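Local structure of Phl p 3 allergen (Phleum pratense, 3FT1) at residues V4-Q9 / L17-K22; E41-L46 / N66-S71. The protein is a grass pollen allergen recognised by IgE, a small secreted beta-barrel protein related to the C-terminal domain of the expansins. All coordinates share one frame; numbering follows the deposited sequence.

Followed from the N terminus, the chain first closes contact 1, a hairpin in which strand 3-8 turns back through a short connection onto strand 16-24. After strand 30-36 it opens contact 2, where residues 41-46 meet strand 65-71 with 19 residues in between. The two closures lie in series, neither nesting nor crossing. Contact 1 joins strands that are neighbours in the antiparallel sheet, whereas contact 2 reaches across strand 30-36. Their centres are about 14 Å apart, on opposite sides of the chain's centre, yet their aromatic and aliphatic side chains meet in the core: F6 and L19 pack on F67, and I21 on F69.

Contact 1 (V4-Q9 / L17-K22); sequences VTFTVQ and LVLDIK
The phenyl ring of F6 receives L19 at its edge, close to the ring plane, with CD1 of L19 4.1 Å from CD1 of F6. I21 comes alongside, its side chain pointing the same way as that of F6, and brings CG1 to 3.9 Å from the same ring carbon CD1 of F6 in an oblique approach. A second flat group, the carboxylate of D20, lies on the reverse side of the sheet. There OD1 of D20 takes NZ of K22 on its syn lone pair at 2.6 Å. The lysine chain bends at chi2 (-74°) and chi4 (-73°), turning its ammonium along its own strand to D20, so that the salt bridge stays within 17-22 and does not cross the hairpin.

The two strands form an antiparallel beta hairpin in which hydrogen-bonded and non-hydrogen-bonded pairs alternate. T5 with K22 and T7 with D20 are hydrogen-bonded pairs; F6 with I21 and V8 with L19 are non-hydrogen-bonded pairs whose side chains turn to the core. Beyond them, N of Q9 bonds to O of V18 at 2.8 Å. V8 CG2 meets L19 CD2 at 3.9 Å, extending the apolar row that V4 and I21 begin.

On the polar face one water bridges OG1 of T5, OG1 of T7 and the carbonyl of D20, to which it donates. T7 OG1 is also hydrogen-bonded to T92.

The hairpin occupies the stretch of sheet between strands 92-93 and 52-56. Strands 65-71 and 76-83 cover its apolar face, with F67 against F6 and L19, and F69 against V4 and I21.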
ATOM      1  N   VAL A   4     -10.141   1.969  -0.533  1.00 17.73           N
ATOM      2  CA  VAL A   4      -8.936   1.446  -1.158  1.00 14.44           C
ATOM      3  C   VAL A   4      -8.937  -0.070  -1.196  1.00 12.75           C
ATOM      4  O   VAL A   4      -9.474  -0.715  -0.301  1.00 12.22           O
ATOM      5  CB  VAL A   4      -7.670   1.957  -0.441  1.00 13.85           C
ATOM      6  CG1 VAL A   4      -7.573   1.381   0.970  1.00 22.82           C
ATOM      7  CG2 VAL A   4      -6.426   1.611  -1.242  1.00 18.20           C
ATOM      8  N   THR A   5      -8.367  -0.629  -2.258  1.00 17.01           N
ATOM      9  CA  THR A   5      -8.056  -2.053  -2.285  1.00 14.05           C
ATOM     10  C   THR A   5      -6.601  -2.212  -2.707  1.00 13.06           C
ATOM     11  O   THR A   5      -6.064  -1.377  -3.442  1.00  9.58           O
ATOM     12  CB  THR A   5      -8.961  -2.861  -3.259  1.00 13.32           C
ATOM     13  OG1 THR A   5      -8.786  -2.389  -4.598  1.00 16.04           O
ATOM     14  CG2 THR A   5     -10.438  -2.761  -2.861  1.00 11.30           C
ATOM     15  N   PHE A   6      -5.969  -3.278  -2.214  1.00 13.52           N
ATOM     16  CA  PHE A   6      -4.589  -3.601  -2.536  1.00 11.21           C
ATOM     17  C   PHE A   6      -4.613  -5.008  -3.099  1.00  9.98           C
ATOM     18  O   PHE A   6      -5.000  -5.931  -2.390  1.00 13.66           O
ATOM     19  CB  PHE A   6      -3.731  -3.669  -1.270  1.00 11.57           C
ATOM     20  CG  PHE A   6      -3.638  -2.376  -0.490  1.00 12.58           C
ATOM     21  CD1 PHE A   6      -2.509  -1.580  -0.581  1.00 16.32           C
ATOM     22  CD2 PHE A   6      -4.658  -1.988   0.363  1.00 12.63           C
ATOM     23  CE1 PHE A   6      -2.404  -0.412   0.146  1.00 17.58           C
ATOM     24  CE2 PHE A   6      -4.564  -0.814   1.098  1.00 18.20           C
ATOM     25  CZ  PHE A   6      -3.438  -0.028   0.990  1.00 17.07           C
ATOM     26  N   THR A   7      -4.197  -5.180  -4.346  1.00 10.38           N
ATOM     27  CA  THR A   7      -4.112  -6.518  -4.928  1.00 10.54           C
ATOM     28  C   THR A   7      -2.659  -6.877  -5.169  1.00 11.28           C
ATOM     29  O   THR A   7      -1.943  -6.165  -5.868  1.00 13.90           O
ATOM     30  CB  THR A   7      -4.881  -6.607  -6.248  1.00 12.13           C
ATOM     31  OG1 THR A   7      -6.231  -6.182  -6.034  1.00 14.41           O
ATOM     32  CG2 THR A   7      -4.870  -8.045  -6.789  1.00 15.82           C
ATOM     33  N   VAL A   8      -2.229  -7.987  -4.583  1.00  8.83           N
ATOM     34  CA  VAL A   8      -0.852  -8.425  -4.731  1.00  9.06           C
ATOM     35  C   VAL A   8      -0.642  -9.024  -6.114  1.00 14.79           C
ATOM     36  O   VAL A   8      -1.322  -9.978  -6.503  1.00 13.95           O
ATOM     37  CB  VAL A   8      -0.476  -9.459  -3.663  1.00 12.32           C
ATOM     38  CG1 VAL A   8       0.927  -9.996  -3.930  1.00 13.29           C
ATOM     39  CG2 VAL A   8      -0.557  -8.835  -2.279  1.00 12.45           C
ATOM     40  N   GLN A   9       0.298  -8.452  -6.857  1.00 10.59           N
ATOM     41  CA  GLN A   9       0.516  -8.830  -8.251  1.00 13.04           C
ATOM     42  C   GLN A   9       1.618  -9.863  -8.391  1.00 15.97           C
ATOM     43  O   GLN A   9       2.561  -9.886  -7.600  1.00 14.42           O
ATOM     44  CB  GLN A   9       0.891  -7.594  -9.073  1.00 12.68           C
ATOM     45  CG  GLN A   9      -0.157  -6.500  -9.006  1.00 21.40           C
ATOM     46  CD  GLN A   9      -1.456  -6.934  -9.639  1.00 22.62           C
ATOM     47  OE1 GLN A   9      -2.434  -7.231  -8.947  1.00 22.14           O
ATOM     48  NE2 GLN A   9      -1.466  -7.009 -10.962  1.00 22.40           N
ATOM     49  N   LEU A  17       7.055  -6.108  -2.904  1.00 13.37           N
ATOM     50  CA  LEU A  17       5.606  -5.999  -3.035  1.00 11.57           C
ATOM     51  C   LEU A  17       5.263  -5.237  -4.297  1.00 10.63           C
ATOM     52  O   LEU A  17       5.664  -4.097  -4.458  1.00 16.16           O
ATOM     53  CB  LEU A  17       5.007  -5.262  -1.837  1.00 21.95           C
ATOM     54  CG  LEU A  17       4.613  -6.089  -0.621  1.00 22.31           C
ATOM     55  CD1 LEU A  17       4.157  -5.171   0.511  1.00 27.13           C
ATOM     56  CD2 LEU A  17       3.518  -7.085  -0.992  1.00 23.42           C
ATOM     57  N   VAL A  18       4.521  -5.884  -5.190  1.00 15.57           N
ATOM     58  CA  VAL A  18       4.001  -5.231  -6.375  1.00 16.33           C
ATOM     59  C   VAL A  18       2.503  -5.181  -6.181  1.00 13.43           C
ATOM     60  O   VAL A  18       1.847  -6.229  -6.121  1.00 11.30           O
ATOM     61  CB  VAL A  18       4.322  -6.032  -7.651  1.00 11.68           C
ATOM     62  CG1 VAL A  18       3.834  -5.288  -8.873  1.00 16.99           C
ATOM     63  CG2 VAL A  18       5.822  -6.297  -7.748  1.00 13.31           C
ATOM     64  N   LEU A  19       1.966  -3.970  -6.065  1.00 17.16           N
ATOM     65  CA  LEU A  19       0.578  -3.803  -5.656  1.00 13.57           C
ATOM     66  C   LEU A  19      -0.218  -2.991  -6.643  1.00 18.86           C
ATOM     67  O   LEU A  19       0.157  -1.862  -6.980  1.00 13.42           O
ATOM     68  CB  LEU A  19       0.503  -3.106  -4.296  1.00 11.79           C
ATOM     69  CG  LEU A  19       1.140  -3.838  -3.117  1.00 15.60           C
ATOM     70  CD1 LEU A  19       1.163  -2.921  -1.900  1.00 15.17           C
ATOM     71  CD2 LEU A  19       0.368  -5.118  -2.826  1.00 13.87           C
ATOM     72  N   ASP A  20      -1.321  -3.579  -7.093  1.00 16.15           N
ATOM     73  CA  ASP A  20      -2.371  -2.834  -7.767  1.00 10.10           C
ATOM     74  C   ASP A  20      -3.196  -2.174  -6.680  1.00 11.36           C
ATOM     75  O   ASP A  20      -3.966  -2.825  -5.977  1.00 13.02           O
ATOM     76  CB  ASP A  20      -3.251  -3.778  -8.589  1.00 16.67           C
ATOM     77  CG  ASP A  20      -4.347  -3.050  -9.339  1.00 26.05           C
ATOM     78  OD1 ASP A  20      -4.351  -1.801  -9.336  1.00 20.59           O
ATOM     79  OD2 ASP A  20      -5.207  -3.730  -9.938  1.00 25.21           O
ATOM     80  N   ILE A  21      -3.009  -0.873  -6.517  1.00 12.39           N
ATOM     81  CA  ILE A  21      -3.732  -0.142  -5.498  1.00 11.33           C
ATOM     82  C   ILE A  21      -4.828   0.644  -6.200  1.00 13.53           C
ATOM     83  O   ILE A  21      -4.553   1.436  -7.105  1.00 17.40           O
ATOM     84  CB  ILE A  21      -2.790   0.817  -4.716  1.00 16.24           C
ATOM     85  CG1 ILE A  21      -1.666   0.021  -4.042  1.00 23.50           C
ATOM     86  CG2 ILE A  21      -3.574   1.630  -3.688  1.00 14.13           C
ATOM     87  CD1 ILE A  21      -0.626   0.881  -3.335  1.00 14.66           C
ATOM     88  N   LYS A  22      -6.072   0.397  -5.804  1.00  8.56           N
ATOM     89  CA  LYS A  22      -7.201   1.137  -6.336  1.00 12.86           C
ATOM     90  C   LYS A  22      -7.671   2.100  -5.262  1.00 20.28           C
ATOM     91  O   LYS A  22      -8.257   1.694  -4.260  1.00 20.46           O
ATOM     92  CB  LYS A  22      -8.315   0.178  -6.744  1.00 14.34           C
ATOM     93  CG  LYS A  22      -7.980  -0.607  -8.001  1.00 21.24           C
ATOM     94  CD  LYS A  22      -8.084   0.313  -9.224  1.00 21.03           C
ATOM     95  CE  LYS A  22      -7.780  -0.411 -10.523  1.00 35.74           C
ATOM     96  NZ  LYS A  22      -6.332  -0.710 -10.678  1.00 34.16           N
TER
HETATM   97  O   HOH W   1      -6.796  -3.471  -5.940  1.00 13.93           O

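Contact 2 (E41-L46 / N66-S71); sequences EEWEPL and NFRFMS
W43 and R68 meet although their backbones remain 7.8 Å apart from CA to CA, because strand 30-36 runs between the two segments and forms backbone hydrogen bonds to both. The side chains therefore carry the contact. R68 is laid across one face of the indole: its CB sits 3.7 Å from the centroid of the six-membered ring in a CH-pi contact, and its CZ sits 3.7 Å from the centroid of the five-membered ring in a cation-pi contact. The guanidinium is nearly flat on the ring, the planes 21° apart. Leaving the backbone with CG anti to N (chi1 177°), the arginine chain bends at chi3 (72°), which brings the guanidinium back over the pyrrole end, with NH2 3.4 Å from CD1 of W43. At the far end of the indole, CZ3 of W43 lies 3.4 Å from N of R68. On the inward side, CD2 of L46 reaches the edge of the F67 ring, 4.3 Å from CE1.

The stack exploits the ring's pi electrons, while NE of R68 forms a salt bridge to E34 of the intervening strand. Together they would fix the rotation of that group and probably stabilise its positive charge.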
ATOM      1  N   GLU A  41       9.988   2.077  12.127  1.00 17.66           N
ATOM      2  CA  GLU A  41       9.449   3.402  12.373  1.00 21.73           C
ATOM      3  C   GLU A  41       9.472   4.273  11.130  1.00 33.30           C
ATOM      4  O   GLU A  41       8.820   5.314  11.085  1.00 55.08           O
ATOM      5  CB  GLU A  41      10.185   4.075  13.533  1.00 24.77           C
ATOM      6  CG  GLU A  41      10.238   3.204  14.774  1.00 25.03           C
ATOM      7  CD  GLU A  41      10.842   3.908  15.971  1.00 32.60           C
ATOM      8  OE1 GLU A  41      11.942   3.502  16.395  1.00 29.14           O
ATOM      9  OE2 GLU A  41      10.221   4.860  16.482  1.00 35.08           O
ATOM     10  N   GLU A  42      10.200   3.855  10.103  1.00 14.56           N
ATOM     11  CA  GLU A  42      10.284   4.703   8.922  1.00 17.03           C
ATOM     12  C   GLU A  42       9.286   4.326   7.826  1.00 14.34           C
ATOM     13  O   GLU A  42       8.992   3.150   7.602  1.00 16.33           O
ATOM     14  CB  GLU A  42      11.712   4.770   8.375  1.00 32.79           C
ATOM     15  CG  GLU A  42      12.191   3.520   7.688  1.00 37.86           C
ATOM     16  CD  GLU A  42      13.487   3.752   6.938  1.00 46.82           C
ATOM     17  OE1 GLU A  42      14.309   4.562   7.415  1.00 69.55           O
ATOM     18  OE2 GLU A  42      13.679   3.134   5.872  1.00 48.14           O
ATOM     19  N   TRP A  43       8.760   5.350   7.162  1.00 14.28           N
ATOM     20  CA  TRP A  43       7.942   5.165   5.976  1.00 12.57           C
ATOM     21  C   TRP A  43       8.831   5.050   4.747  1.00 16.74           C
ATOM     22  O   TRP A  43       9.676   5.912   4.491  1.00 17.37           O
ATOM     23  CB  TRP A  43       6.957   6.331   5.821  1.00 14.33           C
ATOM     24  CG  TRP A  43       5.949   6.353   6.920  1.00 11.65           C
ATOM     25  CD1 TRP A  43       5.972   7.132   8.041  1.00 19.97           C
ATOM     26  CD2 TRP A  43       4.770   5.545   7.017  1.00 14.19           C
ATOM     27  NE1 TRP A  43       4.880   6.862   8.827  1.00 17.41           N
ATOM     28  CE2 TRP A  43       4.129   5.885   8.226  1.00 13.55           C
ATOM     29  CE3 TRP A  43       4.203   4.556   6.208  1.00  9.39           C
ATOM     30  CZ2 TRP A  43       2.942   5.285   8.638  1.00 13.70           C
ATOM     31  CZ3 TRP A  43       3.021   3.955   6.619  1.00 10.34           C
ATOM     32  CH2 TRP A  43       2.403   4.326   7.823  1.00 12.45           C
ATOM     33  N   GLU A  44       8.636   3.979   3.986  1.00 13.68           N
ATOM     34  CA  GLU A  44       9.402   3.736   2.774  1.00 12.96           C
ATOM     35  C   GLU A  44       8.530   3.973   1.550  1.00 12.24           C
ATOM     36  O   GLU A  44       7.485   3.335   1.396  1.00 13.82           O
ATOM     37  CB  GLU A  44       9.905   2.292   2.753  1.00 15.28           C
ATOM     38  CG  GLU A  44      10.628   1.877   4.024  1.00 17.74           C
ATOM     39  CD  GLU A  44      10.988   0.408   4.020  1.00 22.14           C
ATOM     40  OE1 GLU A  44      11.665  -0.029   3.071  1.00 25.06           O
ATOM     41  OE2 GLU A  44      10.594  -0.301   4.961  1.00 24.32           O
ATOM     42  N   PRO A  45       8.964   4.866   0.657  1.00 13.48           N
ATOM     43  CA  PRO A  45       8.102   5.190  -0.485  1.00 16.32           C
ATOM     44  C   PRO A  45       7.970   4.013  -1.445  1.00 19.72           C
ATOM     45  O   PRO A  45       8.944   3.288  -1.677  1.00 15.20           O
ATOM     46  CB  PRO A  45       8.836   6.342  -1.179  1.00 17.47           C
ATOM     47  CG  PRO A  45       9.953   6.743  -0.253  1.00 24.65           C
ATOM     48  CD  PRO A  45      10.263   5.550   0.589  1.00 23.28           C
ATOM     49  N   LEU A  46       6.767   3.811  -1.972  1.00 14.90           N
ATOM     50  CA  LEU A  46       6.568   2.895  -3.082  1.00 12.83           C
ATOM     51  C   LEU A  46       6.758   3.695  -4.355  1.00 16.33           C
ATOM     52  O   LEU A  46       6.500   4.896  -4.382  1.00 16.67           O
ATOM     53  CB  LEU A  46       5.167   2.279  -3.059  1.00 12.61           C
ATOM     54  CG  LEU A  46       4.973   1.052  -2.166  1.00 19.52           C
ATOM     55  CD1 LEU A  46       5.079   1.435  -0.701  1.00 17.01           C
ATOM     56  CD2 LEU A  46       3.632   0.393  -2.465  1.00 18.24           C
ATOM     57  N   ASN A  66       1.794  -1.598   6.944  1.00 14.59           N
ATOM     58  CA  ASN A  66       1.018  -0.363   7.039  1.00 11.82           C
ATOM     59  C   ASN A  66       1.315   0.528   5.846  1.00 10.35           C
ATOM     60  O   ASN A  66       2.430   0.515   5.322  1.00 11.47           O
ATOM     61  CB  ASN A  66       1.379   0.365   8.336  1.00 12.93           C
ATOM     62  CG  ASN A  66       1.445  -0.575   9.514  1.00 17.92           C
ATOM     63  OD1 ASN A  66       0.417  -1.057   9.989  1.00 17.20           O
ATOM     64  ND2 ASN A  66       2.660  -0.870   9.973  1.00 26.28           N
ATOM     65  N   PHE A  67       0.321   1.289   5.404  1.00 12.98           N
ATOM     66  CA  PHE A  67       0.472   2.142   4.230  1.00  9.73           C
ATOM     67  C   PHE A  67      -0.010   3.559   4.521  1.00 11.56           C
ATOM     68  O   PHE A  67      -1.088   3.749   5.080  1.00 15.40           O
ATOM     69  CB  PHE A  67      -0.298   1.560   3.038  1.00 11.61           C
ATOM     70  CG  PHE A  67       0.249   0.241   2.565  1.00 12.20           C
ATOM     71  CD1 PHE A  67       1.250   0.201   1.611  1.00 13.69           C
ATOM     72  CD2 PHE A  67      -0.199  -0.948   3.116  1.00 15.97           C
ATOM     73  CE1 PHE A  67       1.790  -1.011   1.193  1.00 15.15           C
ATOM     74  CE2 PHE A  67       0.329  -2.166   2.704  1.00 16.39           C
ATOM     75  CZ  PHE A  67       1.320  -2.196   1.740  1.00 15.10           C
ATOM     76  N   ARG A  68       0.805   4.539   4.154  1.00  8.73           N
ATOM     77  CA  ARG A  68       0.414   5.943   4.275  1.00  7.79           C
ATOM     78  C   ARG A  68       0.179   6.494   2.889  1.00 13.16           C
ATOM     79  O   ARG A  68       1.048   6.380   2.013  1.00 11.66           O
ATOM     80  CB  ARG A  68       1.491   6.766   4.974  1.00 12.17           C
ATOM     81  CG  ARG A  68       1.149   8.249   5.055  1.00 12.23           C
ATOM     82  CD  ARG A  68       1.997   8.959   6.088  1.00 14.32           C
ATOM     83  NE  ARG A  68       3.376   9.110   5.641  1.00 13.32           N
ATOM     84  CZ  ARG A  68       4.339   9.659   6.378  1.00 17.92           C
ATOM     85  NH1 ARG A  68       4.070  10.104   7.600  1.00 14.39           N
ATOM     86  NH2 ARG A  68       5.566   9.765   5.893  1.00 15.89           N
ATOM     87  N   PHE A  69      -1.002   7.077   2.697  1.00 11.48           N
ATOM     88  CA  PHE A  69      -1.375   7.718   1.443  1.00 14.89           C
ATOM     89  C   PHE A  69      -1.380   9.234   1.583  1.00  7.65           C
ATOM     90  O   PHE A  69      -1.829   9.767   2.596  1.00 15.69           O
ATOM     91  CB  PHE A  69      -2.783   7.291   1.023  1.00 12.48           C
ATOM     92  CG  PHE A  69      -2.904   5.827   0.679  1.00 15.85           C
ATOM     93  CD1 PHE A  69      -2.568   5.373  -0.580  1.00 31.51           C
ATOM     94  CD2 PHE A  69      -3.359   4.915   1.612  1.00 44.23           C
ATOM     95  CE1 PHE A  69      -2.680   4.038  -0.907  1.00 30.21           C
ATOM     96  CE2 PHE A  69      -3.473   3.574   1.289  1.00 37.04           C
ATOM     97  CZ  PHE A  69      -3.128   3.141   0.026  1.00 14.97           C
ATOM     98  N   MET A  70      -0.907   9.915   0.545  1.00 12.30           N
ATOM     99  CA  MET A  70      -1.103  11.354   0.400  1.00 13.04           C
ATOM    100  C   MET A  70      -1.755  11.591  -0.946  1.00  9.83           C
ATOM    101  O   MET A  70      -1.231  11.163  -1.978  1.00 14.22           O
ATOM    102  CB  MET A  70       0.237  12.092   0.465  1.00 10.84           C
ATOM    103  CG  MET A  70       0.800  12.206   1.860  1.00 18.25           C
ATOM    104  SD  MET A  70      -0.186  13.324   2.880  1.00 23.98           S
ATOM    105  CE  MET A  70      -0.024  14.854   1.960  1.00 24.59           C
ATOM    106  N   SER A  71      -2.920  12.229  -0.938  1.00 11.82           N
ATOM    107  CA  SER A  71      -3.626  12.534  -2.182  1.00 12.05           C
ATOM    108  C   SER A  71      -3.043  13.787  -2.824  1.00 11.00           C
ATOM    109  O   SER A  71      -2.306  14.537  -2.178  1.00 12.36           O
ATOM    110  CB  SER A  71      -5.118  12.737  -1.922  1.00 13.42           C
ATOM    111  OG  SER A  71      -5.371  14.019  -1.368  1.00 15.30           O
TER